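Local coordinates for protein 5-oxoprolinase subunit C (Escherichia coli, PDB 5DUD) that forms part of an ATP-dependent 5-oxoprolinase, which cleaves 5-oxo-L-proline to L-glutamate while hydrolysing ATP to ADP and phosphate, at residues A[129-132]-A[133-136]; A[202-206]-A[207-211]; A[260-263]-A[264-267]. All coordinates share one frame; numbering follows the deposited sequence.

Contact 1. Residues A[129-132]-A[133-136]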
ATOM      1  N   SER A 129       3.809 -11.435  -2.955  1.00 27.23           N
ATOM      2  CA  SER A 129       4.126 -10.096  -3.450  1.00 26.29           C
ATOM      3  C   SER A 129       5.329  -9.518  -2.729  1.00 30.60           C
ATOM      4  O   SER A 129       5.368  -9.522  -1.498  1.00 30.72           O
ATOM      5  CB  SER A 129       2.937  -9.160  -3.274  1.00 29.10           C
ATOM      6  OG  SER A 129       1.874  -9.543  -4.127  1.00 37.31           O
ATOM      7  N   THR A 130       6.284  -8.974  -3.492  1.00 27.20           N
ATOM      8  CA  THR A 130       7.512  -8.410  -2.938  1.00 27.51           C
ATOM      9  C   THR A 130       7.255  -7.017  -2.376  1.00 31.62           C
ATOM     10  O   THR A 130       6.796  -6.136  -3.108  1.00 30.45           O
ATOM     11  CB  THR A 130       8.619  -8.350  -4.005  1.00 34.87           C
ATOM     12  OG1 THR A 130       8.599  -9.550  -4.775  1.00 34.22           O
ATOM     13  CG2 THR A 130      10.005  -8.169  -3.404  1.00 34.37           C
ATOM     14  N   ASP A 131       7.547  -6.826  -1.081  1.00 29.43           N
ATOM     15  CA  ASP A 131       7.433  -5.535  -0.407  1.00 29.56           C
ATOM     16  C   ASP A 131       8.860  -5.002  -0.246  1.00 34.13           C
ATOM     17  O   ASP A 131       9.618  -5.504   0.584  1.00 34.31           O
ATOM     18  CB  ASP A 131       6.696  -5.703   0.932  1.00 31.94           C
ATOM     19  CG  ASP A 131       6.069  -4.429   1.476  1.00 42.64           C
ATOM     20  OD1 ASP A 131       6.526  -3.329   1.095  1.00 43.10           O
ATOM     21  OD2 ASP A 131       5.139  -4.532   2.306  1.00 48.86           O
ATOM     22  N   LEU A 132       9.249  -4.048  -1.102  1.00 30.58           N
ATOM     23  CA  LEU A 132      10.614  -3.519  -1.143  1.00 31.07           C
ATOM     24  C   LEU A 132      10.930  -2.578   0.026  1.00 35.52           C
ATOM     25  O   LEU A 132      12.097  -2.467   0.396  1.00 35.92           O
ATOM     26  CB  LEU A 132      10.859  -2.794  -2.473  1.00 30.87           C
ATOM     27  CG  LEU A 132      10.713  -3.660  -3.728  1.00 35.32           C
ATOM     28  CD1 LEU A 132      10.422  -2.809  -4.945  1.00 35.31           C
ATOM     29  CD2 LEU A 132      11.947  -4.509  -3.963  1.00 38.24           C
ATOM     30  N   LYS A 133       9.911  -1.917   0.607  1.00 31.75           N
ATOM     31  CA  LYS A 133      10.098  -1.023   1.755  1.00 32.08           C
ATOM     32  C   LYS A 133      10.230  -1.825   3.052  1.00 36.60           C
ATOM     33  O   LYS A 133      11.022  -1.458   3.917  1.00 36.99           O
ATOM     34  CB  LYS A 133       8.920  -0.043   1.866  1.00 34.18           C
ATOM     35  CG  LYS A 133       9.002   0.930   3.046  1.00 49.02           C
ATOM     36  CD  LYS A 133       8.064   2.112   2.853  1.00 57.98           C
ATOM     37  CE  LYS A 133       7.940   2.984   4.083  1.00 69.80           C
ATOM     38  NZ  LYS A 133       9.214   3.671   4.437  1.00 78.97           N
ATOM     39  N   VAL A 134       9.454  -2.914   3.174  1.00 32.99           N
ATOM     40  CA  VAL A 134       9.430  -3.779   4.356  1.00 33.50           C
ATOM     41  C   VAL A 134      10.510  -4.868   4.272  1.00 38.09           C
ATOM     42  O   VAL A 134      11.021  -5.289   5.308  1.00 38.92           O
ATOM     43  CB  VAL A 134       8.021  -4.398   4.535  1.00 37.01           C
ATOM     44  CG1 VAL A 134       7.949  -5.294   5.764  1.00 37.64           C
ATOM     45  CG2 VAL A 134       6.947  -3.313   4.597  1.00 36.33           C
ATOM     46  N   GLY A 135      10.810  -5.345   3.066  1.00 34.06           N
ATOM     47  CA  GLY A 135      11.801  -6.394   2.850  1.00 34.46           C
ATOM     48  C   GLY A 135      11.270  -7.791   3.091  1.00 38.73           C
ATOM     49  O   GLY A 135      11.914  -8.585   3.780  1.00 39.20           O
ATOM     50  N   ILE A 136      10.084  -8.104   2.520  1.00 34.81           N
ATOM     51  CA  ILE A 136       9.437  -9.419   2.645  1.00 35.02           C
ATOM     52  C   ILE A 136       8.822  -9.845   1.307  1.00 38.13           C
ATOM     53  O   ILE A 136       8.593  -9.011   0.431  1.00 36.88           O
ATOM     54  CB  ILE A 136       8.358  -9.427   3.764  1.00 38.38           C
ATOM     55  CG1 ILE A 136       7.276  -8.346   3.528  1.00 37.98           C
ATOM     56  CG2 ILE A 136       9.006  -9.262   5.131  1.00 40.28           C
ATOM     57  CD1 ILE A 136       5.994  -8.548   4.336  1.00 45.82           C
TER

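Contact 2. Residues A[202-206]-A[207-211]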
ATOM      1  N   SER A 202       9.741  12.120 -12.043  1.00 42.47           N
ATOM      2  CA  SER A 202      10.753  11.077 -11.800  1.00 41.87           C
ATOM      3  C   SER A 202      10.672  10.428 -10.389  1.00 44.73           C
ATOM      4  O   SER A 202      11.139   9.302 -10.227  1.00 43.59           O
ATOM      5  CB  SER A 202      12.156  11.643 -11.998  1.00 46.72           C
ATOM      6  OG  SER A 202      12.443  12.668 -11.061  1.00 56.24           O
ATOM      7  N   GLN A 203      10.102  11.132  -9.387  1.00 41.57           N
ATOM      8  CA  GLN A 203       9.914  10.606  -8.022  1.00 40.97           C
ATOM      9  C   GLN A 203       8.939   9.423  -7.973  1.00 43.68           C
ATOM     10  O   GLN A 203       9.027   8.589  -7.064  1.00 42.99           O
ATOM     11  CB  GLN A 203       9.380  11.708  -7.098  1.00 42.91           C
ATOM     12  CG  GLN A 203      10.462  12.656  -6.600  1.00 59.55           C
ATOM     13  CD  GLN A 203      11.150  12.112  -5.369  1.00 79.05           C
ATOM     14  OE1 GLN A 203      10.582  12.103  -4.272  1.00 73.86           O
ATOM     15  NE2 GLN A 203      12.374  11.616  -5.517  1.00 72.31           N
ATOM     16  N   SER A 204       7.990   9.383  -8.919  1.00 39.55           N
ATOM     17  CA  SER A 204       6.970   8.345  -9.042  1.00 38.08           C
ATOM     18  C   SER A 204       7.560   6.935  -9.080  1.00 41.36           C
ATOM     19  O   SER A 204       8.402   6.645  -9.925  1.00 41.18           O
ATOM     20  CB  SER A 204       6.156   8.566 -10.312  1.00 41.34           C
ATOM     21  OG  SER A 204       5.609   9.873 -10.343  1.00 50.18           O
ATOM     22  N   ASN A 205       7.118   6.069  -8.154  1.00 37.26           N
ATOM     23  CA  ASN A 205       7.586   4.686  -8.051  1.00 36.47           C
ATOM     24  C   ASN A 205       6.399   3.778  -7.678  1.00 39.18           C
ATOM     25  O   ASN A 205       5.254   4.189  -7.867  1.00 38.60           O
ATOM     26  CB  ASN A 205       8.738   4.612  -7.028  1.00 37.49           C
ATOM     27  CG  ASN A 205       8.353   4.953  -5.604  1.00 58.11           C
ATOM     28  OD1 ASN A 205       7.383   5.675  -5.344  1.00 50.34           O
ATOM     29  ND2 ASN A 205       9.130   4.469  -4.643  1.00 50.96           N
ATOM     30  N   ARG A 206       6.659   2.545  -7.192  1.00 35.10           N
ATOM     31  CA  ARG A 206       5.599   1.604  -6.807  1.00 34.11           C
ATOM     32  C   ARG A 206       4.754   2.096  -5.614  1.00 37.22           C
ATOM     33  O   ARG A 206       3.621   1.643  -5.476  1.00 36.05           O
ATOM     34  CB  ARG A 206       6.182   0.221  -6.477  1.00 34.22           C
ATOM     35  CG  ARG A 206       6.788  -0.481  -7.692  1.00 43.45           C
ATOM     36  CD  ARG A 206       7.068  -1.957  -7.463  1.00 51.32           C
ATOM     37  NE  ARG A 206       5.937  -2.794  -7.882  1.00 58.02           N
ATOM     38  CZ  ARG A 206       5.002  -3.316  -7.085  1.00 70.58           C
ATOM     39  NH1 ARG A 206       5.042  -3.113  -5.774  1.00 58.02           N
ATOM     40  NH2 ARG A 206       4.026  -4.055  -7.596  1.00 56.48           N
ATOM     41  N   MET A 207       5.291   2.976  -4.746  1.00 34.15           N
ATOM     42  CA  MET A 207       4.537   3.515  -3.608  1.00 34.01           C
ATOM     43  C   MET A 207       3.491   4.544  -4.050  1.00 36.96           C
ATOM     44  O   MET A 207       2.301   4.297  -3.883  1.00 36.04           O
ATOM     45  CB  MET A 207       5.472   4.148  -2.567  1.00 37.14           C
ATOM     46  CG  MET A 207       6.264   3.132  -1.790  1.00 41.12           C
ATOM     47  SD  MET A 207       7.365   3.877  -0.562  1.00 46.44           S
ATOM     48  CE  MET A 207       6.184   4.431   0.668  1.00 43.24           C
ATOM     49  N   GLY A 208       3.937   5.676  -4.592  1.00 33.48           N
ATOM     50  CA  GLY A 208       3.033   6.739  -5.022  1.00 33.26           C
ATOM     51  C   GLY A 208       3.568   7.597  -6.150  1.00 37.06           C
ATOM     52  O   GLY A 208       4.756   7.923  -6.171  1.00 37.12           O
ATOM     53  N   TYR A 209       2.681   7.985  -7.082  1.00 33.19           N
ATOM     54  CA  TYR A 209       3.029   8.809  -8.241  1.00 33.33           C
ATOM     55  C   TYR A 209       2.914  10.300  -7.935  1.00 37.47           C
ATOM     56  O   TYR A 209       1.816  10.753  -7.624  1.00 36.86           O
ATOM     57  CB  TYR A 209       2.096   8.509  -9.433  1.00 34.15           C
ATOM     58  CG  TYR A 209       2.354   7.262 -10.261  1.00 35.23           C
ATOM     59  CD1 TYR A 209       3.064   6.184  -9.742  1.00 36.84           C
ATOM     60  CD2 TYR A 209       1.792   7.116 -11.520  1.00 35.94           C
ATOM     61  CE1 TYR A 209       3.280   5.030 -10.497  1.00 37.32           C
ATOM     62  CE2 TYR A 209       2.004   5.975 -12.286  1.00 36.44           C
ATOM     63  CZ  TYR A 209       2.748   4.928 -11.771  1.00 43.31           C
ATOM     64  OH  TYR A 209       2.952   3.780 -12.503  1.00 43.97           O
ATOM     65  N   ARG A 210       3.996  11.082  -8.126  1.00 34.84           N
ATOM     66  CA  ARG A 210       3.974  12.545  -7.945  1.00 35.73           C
ATOM     67  C   ARG A 210       3.658  13.210  -9.298  1.00 39.96           C
ATOM     68  O   ARG A 210       4.303  12.878 -10.289  1.00 39.40           O
ATOM     69  CB  ARG A 210       5.314  13.045  -7.370  1.00 37.16           C
ATOM     70  CG  ARG A 210       5.780  12.209  -6.170  1.00 48.54           C
ATOM     71  CD  ARG A 210       6.372  13.002  -5.021  1.00 60.49           C
ATOM     72  NE  ARG A 210       6.455  12.182  -3.809  1.00 69.60           N
ATOM     73  CZ  ARG A 210       6.862  12.612  -2.616  1.00 85.91           C
ATOM     74  NH1 ARG A 210       7.242  13.877  -2.450  1.00 75.55           N
ATOM     75  NH2 ARG A 210       6.894  11.783  -1.579  1.00 72.93           N
ATOM     76  N   LEU A 211       2.633  14.080  -9.354  1.00 37.07           N
ATOM     77  CA  LEU A 211       2.194  14.708 -10.597  1.00 37.51           C
ATOM     78  C   LEU A 211       2.644  16.163 -10.697  1.00 43.34           C
ATOM     79  O   LEU A 211       2.379  16.939  -9.786  1.00 43.25           O
ATOM     80  CB  LEU A 211       0.660  14.644 -10.691  1.00 37.07           C
ATOM     81  CG  LEU A 211      -0.003  13.280 -10.486  1.00 40.37           C
ATOM     82  CD1 LEU A 211      -1.521  13.385 -10.655  1.00 40.40           C
ATOM     83  CD2 LEU A 211       0.556  12.231 -11.443  1.00 41.92           C
TER

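Contact 3. Residues A[260-263]-A[264-267]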
ATOM      1  N   CYS A 260     -10.315  10.366  -5.997  1.00 31.18           N
ATOM      2  CA  CYS A 260      -9.980   8.948  -5.871  1.00 30.30           C
ATOM      3  C   CYS A 260     -10.218   8.263  -7.206  1.00 33.49           C
ATOM      4  O   CYS A 260     -11.325   8.334  -7.735  1.00 33.49           O
ATOM      5  CB  CYS A 260     -10.781   8.284  -4.753  1.00 30.59           C
ATOM      6  SG  CYS A 260     -10.304   6.566  -4.422  1.00 33.69           S
ATOM      7  N   ILE A 261      -9.170   7.644  -7.767  1.00 29.26           N
ATOM      8  CA  ILE A 261      -9.237   6.935  -9.046  1.00 28.72           C
ATOM      9  C   ILE A 261      -9.955   5.596  -8.836  1.00 31.96           C
ATOM     10  O   ILE A 261      -9.714   4.908  -7.839  1.00 31.28           O
ATOM     11  CB  ILE A 261      -7.817   6.758  -9.646  1.00 31.62           C
ATOM     12  CG1 ILE A 261      -7.182   8.140  -9.938  1.00 32.57           C
ATOM     13  CG2 ILE A 261      -7.835   5.908 -10.922  1.00 32.35           C
ATOM     14  CD1 ILE A 261      -5.765   8.169  -9.768  1.00 39.59           C
ATOM     15  N   ILE A 262     -10.856   5.253  -9.769  1.00 28.24           N
ATOM     16  CA  ILE A 262     -11.650   4.025  -9.680  1.00 27.53           C
ATOM     17  C   ILE A 262     -10.772   2.811  -9.994  1.00 30.23           C
ATOM     18  O   ILE A 262      -9.864   2.903 -10.820  1.00 29.51           O
ATOM     19  CB  ILE A 262     -12.931   4.072 -10.569  1.00 31.09           C
ATOM     20  CG1 ILE A 262     -12.625   4.135 -12.099  1.00 31.56           C
ATOM     21  CG2 ILE A 262     -13.823   5.234 -10.127  1.00 32.41           C
ATOM     22  CD1 ILE A 262     -13.801   3.919 -12.996  1.00 37.46           C
ATOM     23  N   GLU A 263     -11.044   1.680  -9.325  1.00 26.58           N
ATOM     24  CA  GLU A 263     -10.285   0.430  -9.474  1.00 26.07           C
ATOM     25  C   GLU A 263     -10.232  -0.086 -10.933  1.00 29.44           C
ATOM     26  O   GLU A 263      -9.235  -0.700 -11.308  1.00 28.65           O
ATOM     27  CB  GLU A 263     -10.878  -0.652  -8.557  1.00 27.63           C
ATOM     28  CG  GLU A 263     -10.049  -1.922  -8.451  1.00 39.13           C
ATOM     29  CD  GLU A 263     -10.481  -2.847  -7.329  1.00 61.82           C
ATOM     30  OE1 GLU A 263     -10.916  -3.982  -7.629  1.00 57.94           O
ATOM     31  OE2 GLU A 263     -10.399  -2.432  -6.150  1.00 56.21           O
ATOM     32  N   ALA A 264     -11.273   0.182 -11.748  1.00 26.15           N
ATOM     33  CA  ALA A 264     -11.300  -0.239 -13.152  1.00 26.11           C
ATOM     34  C   ALA A 264     -10.269   0.518 -14.017  1.00 29.52           C
ATOM     35  O   ALA A 264      -9.865  -0.014 -15.047  1.00 29.19           O
ATOM     36  CB  ALA A 264     -12.698  -0.043 -13.730  1.00 27.49           C
ATOM     37  N   ASP A 265      -9.843   1.739 -13.614  1.00 25.76           N
ATOM     38  CA  ASP A 265      -8.877   2.553 -14.367  1.00 25.58           C
ATOM     39  C   ASP A 265      -7.473   2.572 -13.739  1.00 28.49           C
ATOM     40  O   ASP A 265      -6.561   3.146 -14.338  1.00 28.03           O
ATOM     41  CB  ASP A 265      -9.402   3.995 -14.512  1.00 27.91           C
ATOM     42  CG  ASP A 265     -10.486   4.120 -15.565  1.00 37.46           C
ATOM     43  OD1 ASP A 265     -11.281   3.167 -15.718  1.00 37.64           O
ATOM     44  OD2 ASP A 265     -10.540   5.171 -16.237  1.00 44.24           O
ATOM     45  N   MET A 266      -7.279   1.940 -12.569  1.00 24.52           N
ATOM     46  CA  MET A 266      -5.964   1.894 -11.916  1.00 23.88           C
ATOM     47  C   MET A 266      -4.892   1.245 -12.794  1.00 27.49           C
ATOM     48  O   MET A 266      -3.733   1.628 -12.692  1.00 27.43           O
ATOM     49  CB  MET A 266      -6.040   1.127 -10.580  1.00 25.88           C
ATOM     50  CG  MET A 266      -6.624   1.932  -9.438  1.00 29.60           C
ATOM     51  SD  MET A 266      -5.599   3.336  -8.940  1.00 33.86           S
ATOM     52  CE  MET A 266      -4.207   2.499  -8.212  1.00 30.12           C
ATOM     53  N   TYR A 267      -5.265   0.259 -13.635  1.00 23.44           N
ATOM     54  CA  TYR A 267      -4.306  -0.423 -14.507  1.00 23.00           C
ATOM     55  C   TYR A 267      -3.686   0.532 -15.547  1.00 26.77           C
ATOM     56  O   TYR A 267      -2.554   0.292 -15.963  1.00 26.51           O
ATOM     57  CB  TYR A 267      -4.938  -1.653 -15.198  1.00 24.19           C
ATOM     58  CG  TYR A 267      -5.796  -1.390 -16.417  1.00 26.05           C
ATOM     59  CD1 TYR A 267      -5.242  -1.393 -17.691  1.00 28.37           C
ATOM     60  CD2 TYR A 267      -7.176  -1.292 -16.313  1.00 26.90           C
ATOM     61  CE1 TYR A 267      -6.029  -1.208 -18.825  1.00 29.70           C
ATOM     62  CE2 TYR A 267      -7.978  -1.118 -17.440  1.00 28.32           C
ATOM     63  CZ  TYR A 267      -7.402  -1.088 -18.698  1.00 35.95           C
ATOM     64  OH  TYR A 267      -8.201  -0.891 -19.802  1.00 37.24           O
TER

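Contact 1. Residues A[129-132]-A[133-136]
Lys-133 opens the return leg of a tight reversal, and its CB passes 4.1 Å from OD1 of Asp-131 before the rest of the chain leads away. The turn sits in the long loop that joins strands 110-115 and 149-150. At Val-134 the CG2 methyl lies beside the Asp-131 carboxylate, 3.2 Å from OD2, and the two side chains cross obliquely. CG of Asp-131, anti to the backbone N (chi1 -159°), brings the carboxylate alongside Val-134. What it meets here is a hydrocarbon branch and not a donor.

Gly-135 N donates to Asp-131 O at 2.8 Å, tilted out of the carbonyl plane; the residue's positive phi (82°) then turns the chain so that Ile-136 N faces the same oxygen at 3.3 Å, this time in the plane and on a lone pair. Two successive amides thus face one residue, which makes this a G1 beta bulge. Ile-136 then answers with its own carbonyl: Asp-131 N donates to Ile-136 O over 2.9 Å, almost straight at 175°, completing a single antiparallel hydrogen-bonded pair. Beside that bridge, Ile-136 CG1 rests against the CB of Asp-131 at 3.7 Å.

The outgoing leg is anchored by Thr-130, whose backbone and OG1 both bond to Val-13 of strand 12-14. Lys-133, Val-134 and Ile-136 also pack against a chain of another protein in the assembly.

The chemistry is therefore divided: three backbone bonds centred on Asp-131 fix the bulge independently of its carboxylate, which within the turn packs on the Val-134 methyl, a group that offers it no hydrogen bond.

Contact 2. Residues A[202-206]-A[207-211]
The guanidinium of Arg-210 has the amide oxygen of Gln-203 over the centre of one face, OE1 standing 4.0 Å above the plane, while the Tyr-209 ring meets the backbone oxygen of Asn-205 at its edge and in its plane, with CE1 3.4 Å from that O. Both groups sit on the beta hairpin formed by strands 198-200 and 208-212. The planes of the Gln-203 amide and the guanidinium are nearly perpendicular, 85° apart, and the oxygen lies over the face, not at an N-H. Along their stems the two chains lie side by side and point the same way, Gln-203 CB being 3.8 Å from Arg-210 CG.

The hairpin belongs to the mixed sheet of the carboxyltransferase domain, a cyclophilin-like family. Ser-204 fastens the loop back onto the second strand. Its OG, anti to the carbonyl carbon (chi1 -55°), accepts the amide of Arg-210 at 3.0 Å and is also bonded to Ser-201 O, so one hydroxyl spans both sides of the connection. The CB of Ser-204 meanwhile comes up obliquely to the ring of Tyr-209. An alanine at Ser-204 is likely to leave the Arg-210 amide without this acceptor and Ser-201 O without its hydroxyl mate, setting the loop freer to shift off the strand.

Further round the bend, Arg-206 turns its side chain out of the contact to form salt bridges with Asp-248 and Glu-54. Tyr-209 sends its OH to Leu-269 O. The bend itself is an Asx turn, though a weakly held one: CG of Asn-205 lies between the backbone N and carbonyl carbon (chi1 64°), and OD1 receives the Met-207 N at 3.5 Å.

Contact 3. Residues A[260-263]-A[264-267]
A buried turn joins strand 257-261 to helix 266-271, and side chains three to five residues apart pack across it. One apolar contact brings Ile-261 and Met-266 together, the two side chains crossing at about a right angle. The bend of Met-266 at chi2 (-66°) carries SD to 3.9 Å from the CG2 branch of Ile-261, and a further bend at chi3 turns only the terminal CE. The Met-266 side chain also touches Pro-231.

The turn is held by the carbonyl of Ile-262. Its oxygen accepts the amide of Asp-265 at 3.0 Å, with Glu-263 and Ala-264 at the corners: a type I beta turn leading into the weakly bonded first part of the helix. The donor stands above the carbonyl plane, 50° out of it, and not on a lone pair. Met-266 N adds a second, weak bond to the same oxygen.

The first and last residues of the turn, Ile-262 and Asp-265, lie side by side and point the same way. In Ile-262, chi1 (65°) sets CG1 beside Asp-265, and the extended chi2 takes CD1 on to 3.8 Å from Asp-265 OD1 and to 4.2 Å from the methyl CB of Ala-264. That methyl and Ile-262 both pack on Ala-291 of helix 285-302. The Asp-265 carboxylate has its charged mate beyond the turn, in Arg-175 of strand 173-178; the neighbouring isoleucine offers it only hydrocarbon. At the first corner, Glu-263 N donates to an acidic side chain on a chain of another protein.

In the fold
From the N terminus the three contacts come in series, each turning a continuous run of chain; none encloses or crosses another. Contact 1 closes a turn in the loop running from strand 110-115 of the five-stranded sheet to strand 149-150 of the six-stranded one. Contact 2 follows, closing the connection into strand 208-212, and meets contact 1 directly: Lys-133 CD packs on Met-207 CE at 3.7 Å, tying that loop to the turn that leads into strand 208-212. Contact 3 leaves the same mixed sheet by strand 257-261 for helix 266-271. It does not touch contact 2, their nearest atoms being about 7 Å apart, and lies about 23 Å from contact 1 between centres.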